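Long-range contacts in giding protein-mglB (Thermus thermophilus, PDB 1J3W), which is of unsettled function but probably acts as a molecular adaptor or guanine-nucleotide exchange factor linked to gliding motility: residues 30-35 / 105-110; 93-98 / 121-126; 15-20 / 41-46. All coordinates share one frame; numbering follows the deposited sequence.

Contact 1. Residues 30-35 / 105-110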
loop_
_atom_site.group_PDB
_atom_site.type_symbol
_atom_site.label_atom_id
_atom_site.label_comp_id
_atom_site.label_asym_id
_atom_site.label_seq_id
_atom_site.Cartn_x
_atom_site.Cartn_y
_atom_site.Cartn_z
ATOM N N ARG B 30 -20.759 0.663 -15.385
ATOM C CA ARG B 30 -20.737 -0.712 -15.863
ATOM C C ARG B 30 -20.981 -1.733 -14.767
ATOM O O ARG B 30 -21.804 -2.636 -14.916
ATOM C CB ARG B 30 -19.383 -1.050 -16.495
ATOM C CG ARG B 30 -19.057 -0.358 -17.796
ATOM C CD ARG B 30 -17.808 -0.998 -18.400
ATOM N NE ARG B 30 -17.461 -0.432 -19.699
ATOM C CZ ARG B 30 -16.553 -0.952 -20.516
ATOM N NH1 ARG B 30 -15.904 -2.058 -20.173
ATOM N NH2 ARG B 30 -16.281 -0.356 -21.670
ATOM N N TYR B 31 -20.243 -1.600 -13.668
ATOM C CA TYR B 31 -20.339 -2.570 -12.586
ATOM C C TYR B 31 -20.432 -1.897 -11.232
ATOM O O TYR B 31 -19.815 -0.852 -11.001
ATOM C CB TYR B 31 -19.107 -3.494 -12.614
ATOM C CG TYR B 31 -18.693 -3.927 -14.009
ATOM C CD1 TYR B 31 -19.567 -4.644 -14.826
ATOM C CD2 TYR B 31 -17.447 -3.572 -14.532
ATOM C CE1 TYR B 31 -19.219 -4.986 -16.130
ATOM C CE2 TYR B 31 -17.088 -3.912 -15.839
ATOM C CZ TYR B 31 -17.982 -4.615 -16.629
ATOM O OH TYR B 31 -17.647 -4.926 -17.930
ATOM N N ALA B 32 -21.202 -2.505 -10.341
ATOM C CA ALA B 32 -21.384 -1.980 -8.993
ATOM C C ALA B 32 -21.199 -3.111 -7.997
ATOM O O ALA B 32 -21.760 -4.194 -8.165
ATOM C CB ALA B 32 -22.771 -1.379 -8.848
ATOM N N LEU B 33 -20.410 -2.869 -6.958
ATOM C CA LEU B 33 -20.175 -3.900 -5.957
ATOM C C LEU B 33 -20.131 -3.341 -4.556
ATOM O O LEU B 33 -19.782 -2.178 -4.349
ATOM C CB LEU B 33 -18.828 -4.595 -6.174
ATOM C CG LEU B 33 -18.324 -5.121 -7.508
ATOM C CD1 LEU B 33 -17.788 -3.968 -8.349
ATOM C CD2 LEU B 33 -17.204 -6.125 -7.236
ATOM N N LEU B 34 -20.497 -4.182 -3.595
ATOM C CA LEU B 34 -20.324 -3.856 -2.229
ATOM C C LEU B 34 -19.394 -4.889 -1.705
ATOM O O LEU B 34 -19.615 -6.083 -1.842
ATOM C CB LEU B 34 -21.677 -3.977 -1.530
ATOM C CG LEU B 34 -21.573 -3.716 -0.027
ATOM C CD1 LEU B 34 -21.309 -2.244 0.289
ATOM C CD2 LEU B 34 -22.842 -4.097 0.734
ATOM N N ILE B 35 -18.266 -4.439 -1.171
ATOM C CA ILE B 35 -17.238 -5.355 -0.693
ATOM C C ILE B 35 -16.884 -5.011 0.742
ATOM O O ILE B 35 -17.151 -3.905 1.200
ATOM C CB ILE B 35 -15.958 -5.261 -1.563
ATOM C CG1 ILE B 35 -15.247 -3.921 -1.334
ATOM C CG2 ILE B 35 -16.331 -5.383 -3.041
ATOM C CD1 ILE B 35 -13.931 -3.795 -2.079
ATOM N N LEU B 105 -18.373 0.743 -1.287
ATOM C CA LEU B 105 -19.159 0.708 -2.514
ATOM C C LEU B 105 -18.150 0.948 -3.631
ATOM O O LEU B 105 -17.331 1.863 -3.538
ATOM C CB LEU B 105 -20.195 1.830 -2.552
ATOM C CG LEU B 105 -20.785 2.059 -3.953
ATOM C CD1 LEU B 105 -21.643 0.865 -4.370
ATOM C CD2 LEU B 105 -21.594 3.334 -3.959
ATOM N N VAL B 106 -18.203 0.131 -4.673
ATOM C CA VAL B 106 -17.291 0.263 -5.803
ATOM C C VAL B 106 -18.083 0.388 -7.104
ATOM O O VAL B 106 -18.972 -0.415 -7.370
ATOM C CB VAL B 106 -16.370 -0.973 -5.932
ATOM C CG1 VAL B 106 -15.423 -0.798 -7.117
ATOM C CG2 VAL B 106 -15.586 -1.183 -4.633
ATOM N N LEU B 107 -17.782 1.415 -7.895
ATOM C CA LEU B 107 -18.434 1.590 -9.189
ATOM C C LEU B 107 -17.347 1.678 -10.245
ATOM O O LEU B 107 -16.401 2.453 -10.106
ATOM C CB LEU B 107 -19.273 2.870 -9.238
ATOM C CG LEU B 107 -20.467 2.977 -8.288
ATOM C CD1 LEU B 107 -21.155 4.330 -8.463
ATOM C CD2 LEU B 107 -21.455 1.850 -8.583
ATOM N N VAL B 108 -17.470 0.862 -11.284
ATOM C CA VAL B 108 -16.526 0.878 -12.398
ATOM C C VAL B 108 -17.310 1.495 -13.545
ATOM O O VAL B 108 -18.422 1.052 -13.853
ATOM C CB VAL B 108 -16.081 -0.540 -12.789
ATOM C CG1 VAL B 108 -15.232 -0.487 -14.060
ATOM C CG2 VAL B 108 -15.296 -1.167 -11.646
ATOM N N PHE B 109 -16.740 2.513 -14.178
ATOM C CA PHE B 109 -17.456 3.191 -15.248
ATOM C C PHE B 109 -16.561 3.577 -16.407
ATOM O O PHE B 109 -15.336 3.556 -16.292
ATOM C CB PHE B 109 -18.155 4.437 -14.674
ATOM C CG PHE B 109 -17.212 5.449 -14.057
ATOM C CD1 PHE B 109 -16.699 6.500 -14.814
ATOM C CD2 PHE B 109 -16.841 5.353 -12.713
ATOM C CE1 PHE B 109 -15.829 7.440 -14.245
ATOM C CE2 PHE B 109 -15.975 6.285 -12.136
ATOM C CZ PHE B 109 -15.468 7.328 -12.900
ATOM N N ASP B 110 -17.184 3.889 -17.537
ATOM C CA ASP B 110 -16.449 4.321 -18.716
ATOM C C ASP B 110 -16.951 5.708 -19.110
ATOM O O ASP B 110 -17.620 6.377 -18.313
ATOM C CB ASP B 110 -16.574 3.292 -19.862
ATOM C CG ASP B 110 -18.000 3.083 -20.338
ATOM O OD1 ASP B 110 -18.289 1.989 -20.871
ATOM O OD2 ASP B 110 -18.823 3.999 -20.204
#

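Contact 2. Residues 93-98 / 121-126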
loop_
_atom_site.group_PDB
_atom_site.type_symbol
_atom_site.label_atom_id
_atom_site.label_comp_id
_atom_site.label_asym_id
_atom_site.label_seq_id
_atom_site.Cartn_x
_atom_site.Cartn_y
_atom_site.Cartn_z
ATOM N N GLY B 93 -12.863 4.482 -15.348
ATOM C CA GLY B 93 -12.781 5.153 -14.066
ATOM C C GLY B 93 -13.261 4.249 -12.943
ATOM O O GLY B 93 -13.976 3.261 -13.167
ATOM N N LEU B 94 -12.865 4.598 -11.726
ATOM C CA LEU B 94 -13.222 3.839 -10.538
ATOM C C LEU B 94 -13.649 4.794 -9.432
ATOM O O LEU B 94 -12.952 5.761 -9.135
ATOM C CB LEU B 94 -12.009 3.022 -10.076
ATOM C CG LEU B 94 -12.121 2.140 -8.834
ATOM C CD1 LEU B 94 -13.042 0.972 -9.121
ATOM C CD2 LEU B 94 -10.733 1.634 -8.450
ATOM N N TYR B 95 -14.808 4.527 -8.844
ATOM C CA TYR B 95 -15.338 5.325 -7.745
ATOM C C TYR B 95 -15.486 4.393 -6.554
ATOM O O TYR B 95 -16.098 3.330 -6.664
ATOM C CB TYR B 95 -16.714 5.892 -8.101
ATOM C CG TYR B 95 -17.408 6.606 -6.963
ATOM C CD1 TYR B 95 -17.138 7.942 -6.687
ATOM C CD2 TYR B 95 -18.331 5.939 -6.156
ATOM C CE1 TYR B 95 -17.768 8.605 -5.640
ATOM C CE2 TYR B 95 -18.968 6.594 -5.099
ATOM C CZ TYR B 95 -18.680 7.925 -4.849
ATOM O OH TYR B 95 -19.288 8.580 -3.798
ATOM N N VAL B 96 -14.913 4.784 -5.422
ATOM C CA VAL B 96 -15.008 3.993 -4.206
ATOM C C VAL B 96 -15.439 4.907 -3.067
ATOM O O VAL B 96 -14.892 5.999 -2.898
ATOM C CB VAL B 96 -13.656 3.346 -3.845
ATOM C CG1 VAL B 96 -13.797 2.508 -2.583
ATOM C CG2 VAL B 96 -13.171 2.485 -4.998
ATOM N N ASP B 97 -16.424 4.472 -2.291
ATOM C CA ASP B 97 -16.895 5.273 -1.172
ATOM C C ASP B 97 -17.234 4.349 -0.013
ATOM O O ASP B 97 -17.701 3.229 -0.211
ATOM C CB ASP B 97 -18.124 6.093 -1.588
ATOM C CG ASP B 97 -18.494 7.162 -0.566
ATOM O OD1 ASP B 97 -17.616 7.591 0.214
ATOM O OD2 ASP B 97 -19.665 7.588 -0.557
ATOM N N GLU B 98 -16.967 4.813 1.199
ATOM C CA GLU B 98 -17.257 4.020 2.379
ATOM C C GLU B 98 -18.749 3.790 2.539
ATOM O O GLU B 98 -19.555 4.711 2.377
ATOM C CB GLU B 98 -16.722 4.713 3.634
ATOM C CG GLU B 98 -15.248 4.490 3.893
ATOM C CD GLU B 98 -14.802 5.077 5.219
ATOM O OE1 GLU B 98 -15.518 4.884 6.224
ATOM O OE2 GLU B 98 -13.737 5.722 5.257
ATOM N N HIS B 121 -25.163 9.877 -7.379
ATOM C CA HIS B 121 -25.863 8.646 -7.046
ATOM C C HIS B 121 -24.976 7.647 -6.315
ATOM O O HIS B 121 -25.470 6.799 -5.570
ATOM C CB HIS B 121 -26.472 8.065 -8.321
ATOM C CG HIS B 121 -27.475 8.978 -8.955
ATOM N ND1 HIS B 121 -28.746 9.151 -8.449
ATOM C CD2 HIS B 121 -27.368 9.832 -10.001
ATOM C CE1 HIS B 121 -29.377 10.072 -9.155
ATOM N NE2 HIS B 121 -28.563 10.503 -10.102
ATOM N N GLY B 122 -23.665 7.754 -6.521
ATOM C CA GLY B 122 -22.742 6.883 -5.820
ATOM C C GLY B 122 -22.785 7.210 -4.334
ATOM O O GLY B 122 -22.781 6.315 -3.497
ATOM N N LYS B 123 -22.833 8.498 -4.003
ATOM C CA LYS B 123 -22.895 8.913 -2.601
ATOM C C LYS B 123 -24.214 8.449 -1.974
ATOM O O LYS B 123 -24.248 7.979 -0.835
ATOM C CB LYS B 123 -22.763 10.437 -2.496
ATOM C CG LYS B 123 -22.882 10.978 -1.080
ATOM C CD LYS B 123 -21.838 10.378 -0.149
ATOM C CE LYS B 123 -20.427 10.787 -0.545
ATOM N NZ LYS B 123 -19.410 10.203 0.376
ATOM N N ARG B 124 -25.307 8.581 -2.716
ATOM C CA ARG B 124 -26.592 8.146 -2.188
ATOM C C ARG B 124 -26.566 6.641 -1.949
ATOM O O ARG B 124 -27.098 6.144 -0.955
ATOM C CB ARG B 124 -27.715 8.502 -3.157
ATOM C CG ARG B 124 -27.970 9.993 -3.270
ATOM C CD ARG B 124 -29.048 10.288 -4.288
ATOM N NE ARG B 124 -29.379 11.708 -4.308
ATOM C CZ ARG B 124 -30.221 12.262 -5.174
ATOM N NH1 ARG B 124 -30.817 11.515 -6.092
ATOM N NH2 ARG B 124 -30.461 13.568 -5.123
ATOM N N ALA B 125 -25.932 5.912 -2.858
ATOM C CA ALA B 125 -25.856 4.467 -2.724
ATOM C C ALA B 125 -25.032 4.051 -1.514
ATOM O O ALA B 125 -25.428 3.153 -0.768
ATOM C CB ALA B 125 -25.270 3.855 -3.986
ATOM N N SER B 126 -23.889 4.698 -1.312
ATOM C CA SER B 126 -23.043 4.328 -0.188
ATOM C C SER B 126 -23.764 4.543 1.136
ATOM O O SER B 126 -23.624 3.738 2.052
ATOM C CB SER B 126 -21.720 5.104 -0.218
ATOM O OG SER B 126 -21.919 6.493 -0.049
HETATM O O HOH W 1 -21.221 7.043 2.810
#

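Contact 3. Residues 15-20 / 41-46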
loop_
_atom_site.group_PDB
_atom_site.type_symbol
_atom_site.label_atom_id
_atom_site.label_comp_id
_atom_site.label_asym_id
_atom_site.label_seq_id
_atom_site.Cartn_x
_atom_site.Cartn_y
_atom_site.Cartn_z
ATOM N N ARG B 15 -32.108 -5.913 -0.478
ATOM C CA ARG B 15 -32.143 -4.461 -0.400
ATOM C C ARG B 15 -30.849 -3.896 -0.985
ATOM O O ARG B 15 -30.868 -2.896 -1.702
ATOM C CB ARG B 15 -32.312 -4.005 1.050
ATOM C CG ARG B 15 -33.627 -4.434 1.697
ATOM C CD ARG B 15 -34.847 -3.865 0.975
ATOM N NE ARG B 15 -35.218 -4.620 -0.222
ATOM C CZ ARG B 15 -35.721 -5.853 -0.213
ATOM N NH1 ARG B 15 -35.916 -6.489 0.936
ATOM N NH2 ARG B 15 -36.038 -6.449 -1.354
ATOM N N ALA B 16 -29.731 -4.551 -0.689
ATOM C CA ALA B 16 -28.432 -4.105 -1.193
ATOM C C ALA B 16 -28.378 -4.222 -2.709
ATOM O O ALA B 16 -27.933 -3.303 -3.400
ATOM C CB ALA B 16 -27.315 -4.933 -0.570
ATOM N N VAL B 17 -28.823 -5.359 -3.229
ATOM C CA VAL B 17 -28.822 -5.571 -4.669
ATOM C C VAL B 17 -29.680 -4.526 -5.379
ATOM O O VAL B 17 -29.307 -4.028 -6.443
ATOM C CB VAL B 17 -29.329 -6.984 -5.011
ATOM C CG1 VAL B 17 -29.732 -7.060 -6.469
ATOM C CG2 VAL B 17 -28.237 -7.996 -4.712
ATOM N N GLU B 18 -30.829 -4.196 -4.796
ATOM C CA GLU B 18 -31.705 -3.195 -5.386
ATOM C C GLU B 18 -30.976 -1.857 -5.489
ATOM O O GLU B 18 -31.083 -1.164 -6.503
ATOM C CB GLU B 18 -32.982 -3.064 -4.553
ATOM C CG GLU B 18 -34.036 -4.094 -4.934
ATOM C CD GLU B 18 -35.020 -4.373 -3.817
ATOM O OE1 GLU B 18 -35.284 -3.453 -3.014
ATOM O OE2 GLU B 18 -35.537 -5.512 -3.753
ATOM N N VAL B 19 -30.226 -1.499 -4.449
ATOM C CA VAL B 19 -29.471 -0.252 -4.474
ATOM C C VAL B 19 -28.448 -0.308 -5.608
ATOM O O VAL B 19 -28.308 0.647 -6.375
ATOM C CB VAL B 19 -28.721 -0.004 -3.149
ATOM C CG1 VAL B 19 -27.822 1.222 -3.286
ATOM C CG2 VAL B 19 -29.716 0.209 -2.013
ATOM N N LEU B 20 -27.745 -1.430 -5.729
ATOM C CA LEU B 20 -26.734 -1.557 -6.777
ATOM C C LEU B 20 -27.340 -1.445 -8.167
ATOM O O LEU B 20 -26.793 -0.754 -9.028
ATOM C CB LEU B 20 -25.972 -2.881 -6.644
ATOM C CG LEU B 20 -25.156 -3.070 -5.361
ATOM C CD1 LEU B 20 -24.491 -4.428 -5.395
ATOM C CD2 LEU B 20 -24.106 -1.972 -5.219
ATOM N N VAL B 41 -16.401 -10.001 -1.775
ATOM C CA VAL B 41 -17.519 -9.371 -2.471
ATOM C C VAL B 41 -18.790 -9.794 -1.742
ATOM O O VAL B 41 -19.087 -10.986 -1.636
ATOM C CB VAL B 41 -17.604 -9.820 -3.939
ATOM C CG1 VAL B 41 -18.828 -9.195 -4.592
ATOM C CG2 VAL B 41 -16.340 -9.397 -4.688
ATOM N N LEU B 42 -19.533 -8.818 -1.232
ATOM C CA LEU B 42 -20.761 -9.095 -0.494
ATOM C C LEU B 42 -21.972 -9.147 -1.413
ATOM O O LEU B 42 -22.924 -9.882 -1.158
ATOM C CB LEU B 42 -20.973 -8.025 0.579
ATOM C CG LEU B 42 -19.772 -7.779 1.500
ATOM C CD1 LEU B 42 -20.148 -6.762 2.564
ATOM C CD2 LEU B 42 -19.335 -9.085 2.141
ATOM N N ALA B 43 -21.937 -8.351 -2.477
ATOM C CA ALA B 43 -23.018 -8.303 -3.459
ATOM C C ALA B 43 -22.483 -7.558 -4.676
ATOM O O ALA B 43 -21.655 -6.653 -4.540
ATOM C CB ALA B 43 -24.229 -7.568 -2.891
ATOM N N HIS B 44 -22.930 -7.943 -5.866
ATOM C CA HIS B 44 -22.474 -7.274 -7.077
ATOM C C HIS B 44 -23.510 -7.379 -8.180
ATOM O O HIS B 44 -24.224 -8.375 -8.282
ATOM C CB HIS B 44 -21.139 -7.858 -7.556
ATOM C CG HIS B 44 -21.224 -9.275 -8.030
ATOM N ND1 HIS B 44 -21.579 -9.611 -9.320
ATOM C CD2 HIS B 44 -20.997 -10.444 -7.386
ATOM C CE1 HIS B 44 -21.563 -10.925 -9.450
ATOM N NE2 HIS B 44 -21.215 -11.455 -8.291
ATOM N N LYS B 45 -23.596 -6.328 -8.990
ATOM C CA LYS B 45 -24.520 -6.283 -10.112
ATOM C C LYS B 45 -23.830 -5.619 -11.288
ATOM O O LYS B 45 -22.987 -4.734 -11.110
ATOM C CB LYS B 45 -25.793 -5.520 -9.732
ATOM C CG LYS B 45 -26.671 -6.303 -8.766
ATOM C CD LYS B 45 -27.179 -7.586 -9.417
ATOM C CE LYS B 45 -27.636 -8.595 -8.374
ATOM N NZ LYS B 45 -28.182 -9.841 -8.994
ATOM N N GLU B 46 -24.180 -6.058 -12.490
ATOM C CA GLU B 46 -23.577 -5.525 -13.703
ATOM C C GLU B 46 -24.650 -4.974 -14.617
ATOM O O GLU B 46 -25.772 -5.482 -14.640
ATOM C CB GLU B 46 -22.807 -6.624 -14.440
ATOM C CG GLU B 46 -21.651 -7.241 -13.646
ATOM C CD GLU B 46 -22.112 -8.185 -12.549
ATOM O OE1 GLU B 46 -22.786 -9.192 -12.866
ATOM O OE2 GLU B 46 -21.795 -7.925 -11.370
#

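Contact 1. Residues 30-35 / 105-110
The ring of Tyr31 overlaps Val108 obliquely, its CD2 lying 3.8 Å from Val108 CB, and on one ring face it carries Arg30 CB over its centre. On the same side of the sheet Leu33 CD1 rests 4.1 Å from Val106 CB, and Ile35 CD1 meets Val106 CG2; helix 56-69 lies over this face, touching Leu33, Ile35 and Val108. On the reverse face the methyl Ala32 CB is pressed against Leu107 CD2 at 3.5 Å, tighter than usual for two carbons. Strands 31-35 and 105-109 run antiparallel as inner neighbours of the Roadblock/LC7 sheet, with Tyr31-Val108 and Leu33-Val106 as hydrogen-bonded pairs. A classic beta bulge interrupts the pairing at one end: Val108 O accepts from both Arg30 N (2.8 Å) and Tyr31 N (3.2 Å). Just beyond, the Arg30 chain, extended from CG to NE, reaches Asp110 side-on. Arg30 NE (2.8 Å) and Arg30 NH2 (3.2 Å) both bond to Asp110 OD1, which lies in the guanidinium plane, while the carboxylate stands 89° to that plane. Asp110 OD2 turns instead to Thr112, and Tyr31 OH is hydrogen-bonded to Pro51 O.

Contact 2. Residues 93-98 / 121-126
A chi1 of -168° turns the Asp97 carboxylate away from its own backbone N and out from strand 93-98 toward the helix; Lys123, bent at chi2 and chi3 (58° and 65°), curls its ammonium back to meet it. The salt bridge runs from Lys123 NZ to Asp97 OD2 at 2.8 Å, approached on the syn side but out of the carboxylate plane, with a weak second bond to OD1. Ser126 OG also lies against Asp97 OD2, at 2.6 Å, and is 2.9 Å from Lys123 O one turn back in the helix. The positive charge of Lys123 beside OD2 would probably stabilise Asp97 as the anion. Water 1 donates to Glu98 O, 2.9 Å from the water oxygen, and to Ser126 OG, joining the strand end to the helix a second time. Nearer the start of the strand, Tyr95 lies obliquely along Gly122, Tyr95 CE2 being 3.9 Å from Gly122 CA; a CB there would clash with the ring. Tyr95 OH is hydrogen-bonded to Glu84 on the adjacent strand 84-88. Helix 115-135 thus packs on the sheet at strand 93-98, which lies between strands 84-88 and 103-109, while Ala125 faces Leu105 of the latter strand and Thr23 of helix 10-27.

Contact 3. Residues 15-20 / 41-46
Val17 meets Lys45 first along the helix: Val17 CG1, placed anti to the backbone N (chi1 163°), lies 3.2 Å from Lys45 CE, closer than carbons normally come and doubtful as a measure of strain. Val17 CG2 lies 3.8 Å from Lys45 CE and reaches more loosely to Ala43 CB; the lysine's methylenes pass the valine at a slant. One turn on, Leu20 points at the strand. Leu20 CB sits 4.1 Å from Lys45 CB, while Leu20 CD1 reaches over the backbone to within 3.7 Å of Ala43 O and 4.0 Å of Ala43 CB. Lys45 bends at chi2 (-64°), which folds its chain back along the helix and brings CE beside Val17 although its CB starts next to Leu20. With an alanine in place of Lys45 the chain beyond CB is gone, which is likely to leave Val17 CG1 without its cover and Leu20 CB with less. No hydrogen bond crosses between the segments; the join is made by apolar surfaces. Helix 10-27 also touches helix 115-135 through Ala16 and Val19, and Leu20 reaches Ala32 on the next strand. A helix packed on a strand at the end of this chain's antiparallel sheet, with a second helix beside it on the same face, is characteristic of the Roadblock/LC7 fold.

The three contacts spread across one antiparallel sheet ordered 41-46, 31-36, 103-109, 93-98, 84-88. Contact 1 joins the central strand, 103-109, to its neighbour 31-36; contacts 2 and 3 pack helices 115-135 and 10-27 on the strands flanking that pair. The centre of contact 1 is about 8 Å from that of contact 2 and about 9 Å from that of contact 3. Probable backbone hydrogen bonds tie them: Leu105 N to Asp97 O (2.8 Å) toward contact 2, Leu34 O to Leu42 N (2.8 Å) toward contact 3. Contacts 2 and 3, about 13 Å apart between centres, meet where the helices touch, Ala125 CB lying 3.7 Å from Val19 CG1.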